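Local coordinates for gram-negative insecticidal protein (Chromobacterium piscinae, PDB 6FBM), which is an insecticidal toxin of the MACPF and beta-tripod families and, as in many MACPF proteins, probably acts by forming pores in membranes, at residues Thr124-Val129 / Val210-Ile215; Thr246-His251 / Phe259-Glu264. All coordinates share one frame; numbering follows the deposited sequence.

How the contacts relate
Both contacts lie in the MAC/Perforin region and come one after the other along the chain. Contact 1 opens on strand 120-134 and closes in the loop between helices 198-209 and 220-230, bringing together segments whose nearest ends are 81 residues apart across an intervening run of helices and strands. After strand 232-239 the chain makes contact 2, a short-range pairing of helix 246-250 with helix 255-269 that closes before the chain leaves for strand 271-274. Neither encloses the other. Their centres lie about 10 Å apart, and they touch: Phe259 packs on Val210 and Glu126, while Trp262 meets His128 edge-to-face, so helix 255-269 joins the curled sheet and the loop 210-215.

Contact 1: Thr124-Val129 / Val210-Ile215; sequences TREAHV and VGEIKI
Strand 120-134 belongs to the curled antiparallel sheet of the MACPF fold, and here it meets the loop that follows helix 198-209 through a single pair of acids, Glu126 and Glu212. The backbones stay well apart, so two long side chains do the reaching, from opposite directions. Glu126 swings CG anti to its own nitrogen (chi1 -174°) and runs on extended, which carries its carboxylate off the sheet toward the loop. Glu212 comes the other way, also extended beyond CG, just after Gly211, where positive phi ends the helical run. The two carboxylates meet with their planes 34° apart. Glu126 OE1 lies 2.7 Å from Glu212 OE2, and the same Glu212 OE2 is 3.0 Å from Glu126 OE2, so one oxygen of the loop acid sits close to both oxygens of the strand acid.

On the strand side, Glu126 is held by its neighbours. His128, two residues on and facing the same way, gives its NE2 hydrogen to Glu126 OE2 at 2.9 Å; the bond is fairly straight at the hydrogen and lies near the imidazole plane, but it reaches the oxygen from above the carboxylate plane. Tyr206 OH of helix 198-209 is hydrogen-bonded to that same oxygen. Phe259 of helix 255-269 touches both acids, and Glu212 also rests on Lys207.

Glu126 is buried whereas Glu212 is exposed, so the pair spans the edge of the interior. Two carboxylates this close would repel if both were charged; a proton probably lies on one of them, and the geometry leaves open which. The bonds from His128 and Tyr206 would be expected to support charge on Glu126, and burial to oppose it.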
loop_
_atom_site.group_PDB
_atom_site.type_symbol
_atom_site.label_atom_id
_atom_site.label_comp_id
_atom_site.label_asym_id
_atom_site.label_seq_id
_atom_site.Cartn_x
_atom_site.Cartn_y
_atom_site.Cartn_z
ATOM N N THR A 124 -31.491 18.356 -10.719
ATOM C CA THR A 124 -31.050 17.687 -11.915
ATOM C C THR A 124 -30.137 16.555 -11.452
ATOM O O THR A 124 -29.042 16.818 -10.959
ATOM C CB THR A 124 -30.340 18.675 -12.827
ATOM O OG1 THR A 124 -31.291 19.633 -13.301
ATOM C CG2 THR A 124 -29.731 17.968 -14.009
ATOM N N ARG A 125 -30.611 15.310 -11.622
ATOM C CA ARG A 125 -29.946 14.123 -11.085
ATOM C C ARG A 125 -29.473 13.218 -12.200
ATOM O O ARG A 125 -30.217 12.885 -13.127
ATOM C CB ARG A 125 -30.858 13.324 -10.157
ATOM C CG ARG A 125 -31.550 14.161 -9.093
ATOM C CD ARG A 125 -32.151 13.323 -7.957
ATOM N NE ARG A 125 -33.278 12.512 -8.411
ATOM C CZ ARG A 125 -34.499 12.998 -8.649
ATOM N NH1 ARG A 125 -34.801 14.308 -8.468
ATOM N NH2 ARG A 125 -35.437 12.163 -9.090
ATOM N N GLU A 126 -28.204 12.843 -12.116
ATOM C CA GLU A 126 -27.646 11.897 -13.038
ATOM C C GLU A 126 -27.244 10.702 -12.224
ATOM O O GLU A 126 -26.306 10.767 -11.426
ATOM C CB GLU A 126 -26.464 12.482 -13.777
ATOM C CG GLU A 126 -25.971 11.554 -14.856
ATOM C CD GLU A 126 -24.854 12.132 -15.649
ATOM O OE1 GLU A 126 -25.037 12.170 -16.872
ATOM O OE2 GLU A 126 -23.819 12.524 -15.076
ATOM N N ALA A 127 -27.957 9.612 -12.440
ATOM C CA ALA A 127 -27.771 8.394 -11.671
ATOM C C ALA A 127 -26.938 7.429 -12.520
ATOM O O ALA A 127 -27.335 7.073 -13.642
ATOM C CB ALA A 127 -29.114 7.785 -11.310
ATOM N N HIS A 128 -25.768 7.041 -11.999
ATOM C CA HIS A 128 -24.884 6.122 -12.691
ATOM C C HIS A 128 -25.129 4.742 -12.096
ATOM O O HIS A 128 -24.500 4.366 -11.123
ATOM C CB HIS A 128 -23.450 6.581 -12.539
ATOM C CG HIS A 128 -23.154 7.865 -13.262
ATOM N ND1 HIS A 128 -22.266 7.932 -14.324
ATOM C CD2 HIS A 128 -23.663 9.109 -13.119
ATOM C CE1 HIS A 128 -22.231 9.172 -14.781
ATOM N NE2 HIS A 128 -23.065 9.904 -14.066
ATOM N N VAL A 129 -26.061 4.008 -12.686
ATOM C CA VAL A 129 -26.454 2.711 -12.161
ATOM C C VAL A 129 -25.454 1.671 -12.610
ATOM O O VAL A 129 -25.106 1.624 -13.781
ATOM C CB VAL A 129 -27.844 2.272 -12.682
ATOM C CG1 VAL A 129 -28.245 0.907 -12.105
ATOM C CG2 VAL A 129 -28.908 3.339 -12.373
ATOM N N VAL A 210 -19.713 18.747 -15.944
ATOM C CA VAL A 210 -19.123 17.431 -15.972
ATOM C C VAL A 210 -18.505 17.047 -17.305
ATOM O O VAL A 210 -17.983 15.970 -17.447
ATOM C CB VAL A 210 -20.167 16.352 -15.530
ATOM C CG1 VAL A 210 -20.780 16.731 -14.183
ATOM C CG2 VAL A 210 -21.193 16.049 -16.572
ATOM N N GLY A 211 -18.598 17.907 -18.294
ATOM C CA GLY A 211 -17.925 17.694 -19.574
ATOM C C GLY A 211 -18.664 16.814 -20.549
ATOM O O GLY A 211 -18.094 16.431 -21.565
ATOM N N GLU A 212 -19.927 16.493 -20.285
ATOM C CA GLU A 212 -20.714 15.770 -21.286
ATOM C C GLU A 212 -21.011 16.634 -22.512
ATOM O O GLU A 212 -21.142 16.107 -23.635
ATOM C CB GLU A 212 -21.987 15.199 -20.689
ATOM C CG GLU A 212 -21.729 13.989 -19.793
ATOM C CD GLU A 212 -22.897 13.652 -18.904
ATOM O OE1 GLU A 212 -24.059 13.921 -19.332
ATOM O OE2 GLU A 212 -22.643 13.081 -17.809
ATOM N N ILE A 213 -21.086 17.951 -22.308
ATOM C CA ILE A 213 -20.994 18.892 -23.419
ATOM C C ILE A 213 -19.845 19.851 -23.158
ATOM O O ILE A 213 -19.441 20.061 -22.027
ATOM C CB ILE A 213 -22.316 19.636 -23.683
ATOM C CG1 ILE A 213 -22.697 20.551 -22.506
ATOM C CG2 ILE A 213 -23.439 18.645 -23.953
ATOM C CD1 ILE A 213 -23.987 21.288 -22.725
ATOM N N LYS A 214 -19.315 20.409 -24.241
ATOM C CA LYS A 214 -18.541 21.649 -24.148
ATOM C C LYS A 214 -19.405 22.730 -24.748
ATOM O O LYS A 214 -20.044 22.505 -25.768
ATOM C CB LYS A 214 -17.179 21.580 -24.853
ATOM C CG LYS A 214 -16.273 22.794 -24.555
ATOM C CD LYS A 214 -16.063 23.744 -25.748
ATOM C CE LYS A 214 -14.899 23.369 -26.638
ATOM N NZ LYS A 214 -14.713 24.339 -27.763
ATOM N N ILE A 215 -19.442 23.877 -24.078
ATOM C CA ILE A 215 -20.211 25.018 -24.541
ATOM C C ILE A 215 -19.203 25.947 -25.191
ATOM O O ILE A 215 -18.161 26.235 -24.607
ATOM C CB ILE A 215 -20.895 25.737 -23.374
ATOM C CG1 ILE A 215 -21.790 24.758 -22.634
ATOM C CG2 ILE A 215 -21.674 26.951 -23.863
ATOM C CD1 ILE A 215 -22.713 25.393 -21.599
#

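Contact 2: Thr246-His251 / Phe259-Glu264; sequences TDRILH and FSQWAE
The guanidinium of Arg248 meets the side-chain amide of Gln261 at its edge, with Gln261 OE1 near the guanidinium plane and Gln261 CD in it. The two side chains cross at about a right angle and their flat ends are turned 57° to each other. Arg248 NH2 donates to Gln261 OE1 at 3.4 Å, a long, weak bond although fairly straight. Arg248 gets across by bending at chi3, while Gln261 runs extended from its helix; the pair closes one margin of the interface, with Met245 against Gln261.

The other flat groups are aromatic and belong to the deeper layer. Phe259 turns its ring away from helix 246-250 (chi1 167°, CG anti to N), offering Ile249 only its backbone and CB; the side chain packs on Leu181 of strand 179-187. Trp262 likewise presents CB, and its indole runs down to the sheet, with NE1 hydrogen-bonded to Gly240 O just past strand 232-239.

Ile249 makes the apolar part of the contact. Its CG1 lies 3.6 Å from Phe259 N and 4.0 Å from Phe259 CB, and CD1 reaches on to Trp262 CB at 4.3 Å. The isoleucine therefore packs against the backbone and the roots of the aromatic side chains on the opposing helix. The approach is close at this point: Ile249 CA is 5.7 Å from Phe259 CA, although the helix segment axes come no nearer than 9.9 Å.

With an angle of 137° between their directions, the two helical segments run obliquely, nearer antiparallel than parallel, and make an alpha-alpha hairpin, a short helical pair laid over strands 179-187 and 232-239 of the MACPF sheet.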
loop_
_atom_site.group_PDB
_atom_site.type_symbol
_atom_site.label_atom_id
_atom_site.label_comp_id
_atom_site.label_asym_id
_atom_site.label_seq_id
_atom_site.Cartn_x
_atom_site.Cartn_y
_atom_site.Cartn_z
ATOM N N THR A 246 -17.330 16.604 -4.908
ATOM C CA THR A 246 -18.335 17.478 -5.456
ATOM C C THR A 246 -17.859 18.914 -5.503
ATOM O O THR A 246 -18.202 19.622 -6.447
ATOM C CB THR A 246 -19.676 17.358 -4.733
ATOM O OG1 THR A 246 -19.510 17.685 -3.370
ATOM C CG2 THR A 246 -20.222 15.927 -4.852
ATOM N N ASP A 247 -17.060 19.343 -4.521
ATOM C CA ASP A 247 -16.508 20.710 -4.520
ATOM C C ASP A 247 -15.653 20.994 -5.756
ATOM O O ASP A 247 -15.827 22.029 -6.405
ATOM C CB ASP A 247 -15.788 21.077 -3.215
ATOM C CG ASP A 247 -16.713 21.887 -2.258
ATOM O OD1 ASP A 247 -17.126 23.002 -2.656
ATOM O OD2 ASP A 247 -17.078 21.434 -1.138
ATOM N N ARG A 248 -14.778 20.067 -6.117
ATOM C CA ARG A 248 -13.991 20.219 -7.354
ATOM C C ARG A 248 -14.854 20.176 -8.633
ATOM O O ARG A 248 -14.561 20.901 -9.593
ATOM C CB ARG A 248 -12.887 19.148 -7.443
ATOM C CG ARG A 248 -11.479 19.553 -7.007
ATOM C CD ARG A 248 -10.440 18.700 -7.757
ATOM N NE ARG A 248 -10.201 17.396 -7.107
ATOM C CZ ARG A 248 -9.876 16.256 -7.723
ATOM N NH1 ARG A 248 -9.695 16.192 -9.048
ATOM N NH2 ARG A 248 -9.667 15.167 -6.977
ATOM N N ILE A 249 -15.891 19.335 -8.670
ATOM C CA ILE A 249 -16.747 19.266 -9.865
ATOM C C ILE A 249 -17.526 20.562 -9.990
ATOM O O ILE A 249 -17.671 21.093 -11.060
ATOM C CB ILE A 249 -17.729 18.062 -9.824
ATOM C CG1 ILE A 249 -16.961 16.733 -9.897
ATOM C CG2 ILE A 249 -18.694 18.105 -10.997
ATOM C CD1 ILE A 249 -17.716 15.544 -9.365
ATOM N N LEU A 250 -18.001 21.085 -8.883
ATOM C CA LEU A 250 -18.852 22.259 -8.903
ATOM C C LEU A 250 -18.070 23.516 -9.228
ATOM O O LEU A 250 -18.414 24.237 -10.143
ATOM C CB LEU A 250 -19.585 22.377 -7.573
ATOM C CG LEU A 250 -20.652 23.432 -7.460
ATOM C CD1 LEU A 250 -21.665 23.316 -8.610
ATOM C CD2 LEU A 250 -21.352 23.289 -6.104
ATOM N N HIS A 251 -16.992 23.752 -8.487
ATOM C CA HIS A 251 -16.198 24.993 -8.561
ATOM C C HIS A 251 -14.824 24.806 -9.147
ATOM O O HIS A 251 -14.493 25.421 -10.154
ATOM C CB HIS A 251 -16.009 25.578 -7.150
ATOM C CG HIS A 251 -17.292 25.854 -6.444
ATOM N ND1 HIS A 251 -17.652 25.216 -5.276
ATOM C CD2 HIS A 251 -18.303 26.701 -6.744
ATOM C CE1 HIS A 251 -18.835 25.659 -4.886
ATOM N NE2 HIS A 251 -19.257 26.553 -5.766
ATOM N N PHE A 259 -14.886 15.035 -12.258
ATOM C CA PHE A 259 -16.070 14.244 -12.511
ATOM C C PHE A 259 -15.689 12.863 -13.050
ATOM O O PHE A 259 -16.258 11.861 -12.608
ATOM C CB PHE A 259 -17.007 14.935 -13.456
ATOM C CG PHE A 259 -18.089 14.021 -13.984
ATOM C CD1 PHE A 259 -19.234 13.779 -13.227
ATOM C CD2 PHE A 259 -17.973 13.428 -15.265
ATOM C CE1 PHE A 259 -20.221 12.983 -13.717
ATOM C CE2 PHE A 259 -18.950 12.604 -15.737
ATOM C CZ PHE A 259 -20.083 12.368 -14.954
ATOM N N SER A 260 -14.757 12.795 -14.008
ATOM C CA SER A 260 -14.361 11.511 -14.581
ATOM C C SER A 260 -13.686 10.627 -13.524
ATOM O O SER A 260 -13.788 9.406 -13.600
ATOM C CB SER A 260 -13.462 11.664 -15.807
ATOM O OG SER A 260 -12.204 12.055 -15.351
ATOM N N GLN A 261 -13.024 11.227 -12.538
ATOM C CA GLN A 261 -12.488 10.445 -11.422
ATOM C C GLN A 261 -13.596 9.833 -10.565
ATOM O O GLN A 261 -13.497 8.686 -10.157
ATOM C CB GLN A 261 -11.576 11.292 -10.522
ATOM C CG GLN A 261 -10.150 11.454 -10.998
ATOM C CD GLN A 261 -9.367 12.404 -10.104
ATOM O OE1 GLN A 261 -9.507 12.401 -8.885
ATOM N NE2 GLN A 261 -8.506 13.204 -10.723
ATOM N N TRP A 262 -14.625 10.624 -10.273
ATOM C CA TRP A 262 -15.806 10.158 -9.552
ATOM C C TRP A 262 -16.514 9.064 -10.362
ATOM O O TRP A 262 -16.815 8.021 -9.838
ATOM C CB TRP A 262 -16.734 11.340 -9.231
ATOM C CG TRP A 262 -17.989 10.966 -8.560
ATOM C CD1 TRP A 262 -18.201 10.894 -7.216
ATOM C CD2 TRP A 262 -19.211 10.634 -9.184
ATOM N NE1 TRP A 262 -19.499 10.525 -6.969
ATOM C CE2 TRP A 262 -20.135 10.356 -8.165
ATOM C CE3 TRP A 262 -19.611 10.534 -10.507
ATOM C CZ2 TRP A 262 -21.446 9.970 -8.430
ATOM C CZ3 TRP A 262 -20.944 10.149 -10.780
ATOM C CH2 TRP A 262 -21.833 9.878 -9.742
ATOM N N ALA A 263 -16.705 9.285 -11.646
ATOM C CA ALA A 263 -17.368 8.305 -12.523
ATOM C C ALA A 263 -16.637 6.979 -12.624
ATOM O O ALA A 263 -17.279 5.924 -12.533
ATOM C CB ALA A 263 -17.593 8.871 -13.910
ATOM N N GLU A 264 -15.317 7.007 -12.814
ATOM C CA GLU A 264 -14.534 5.760 -12.871
ATOM C C GLU A 264 -14.359 5.108 -11.477
ATOM O O GLU A 264 -14.090 3.926 -11.388
ATOM C CB GLU A 264 -13.191 5.969 -13.599
ATOM C CG GLU A 264 -12.109 6.712 -12.797
ATOM C CD GLU A 264 -10.905 7.191 -13.628
ATOM O OE1 GLU A 264 -10.330 8.256 -13.264
ATOM O OE2 GLU A 264 -10.552 6.506 -14.628
#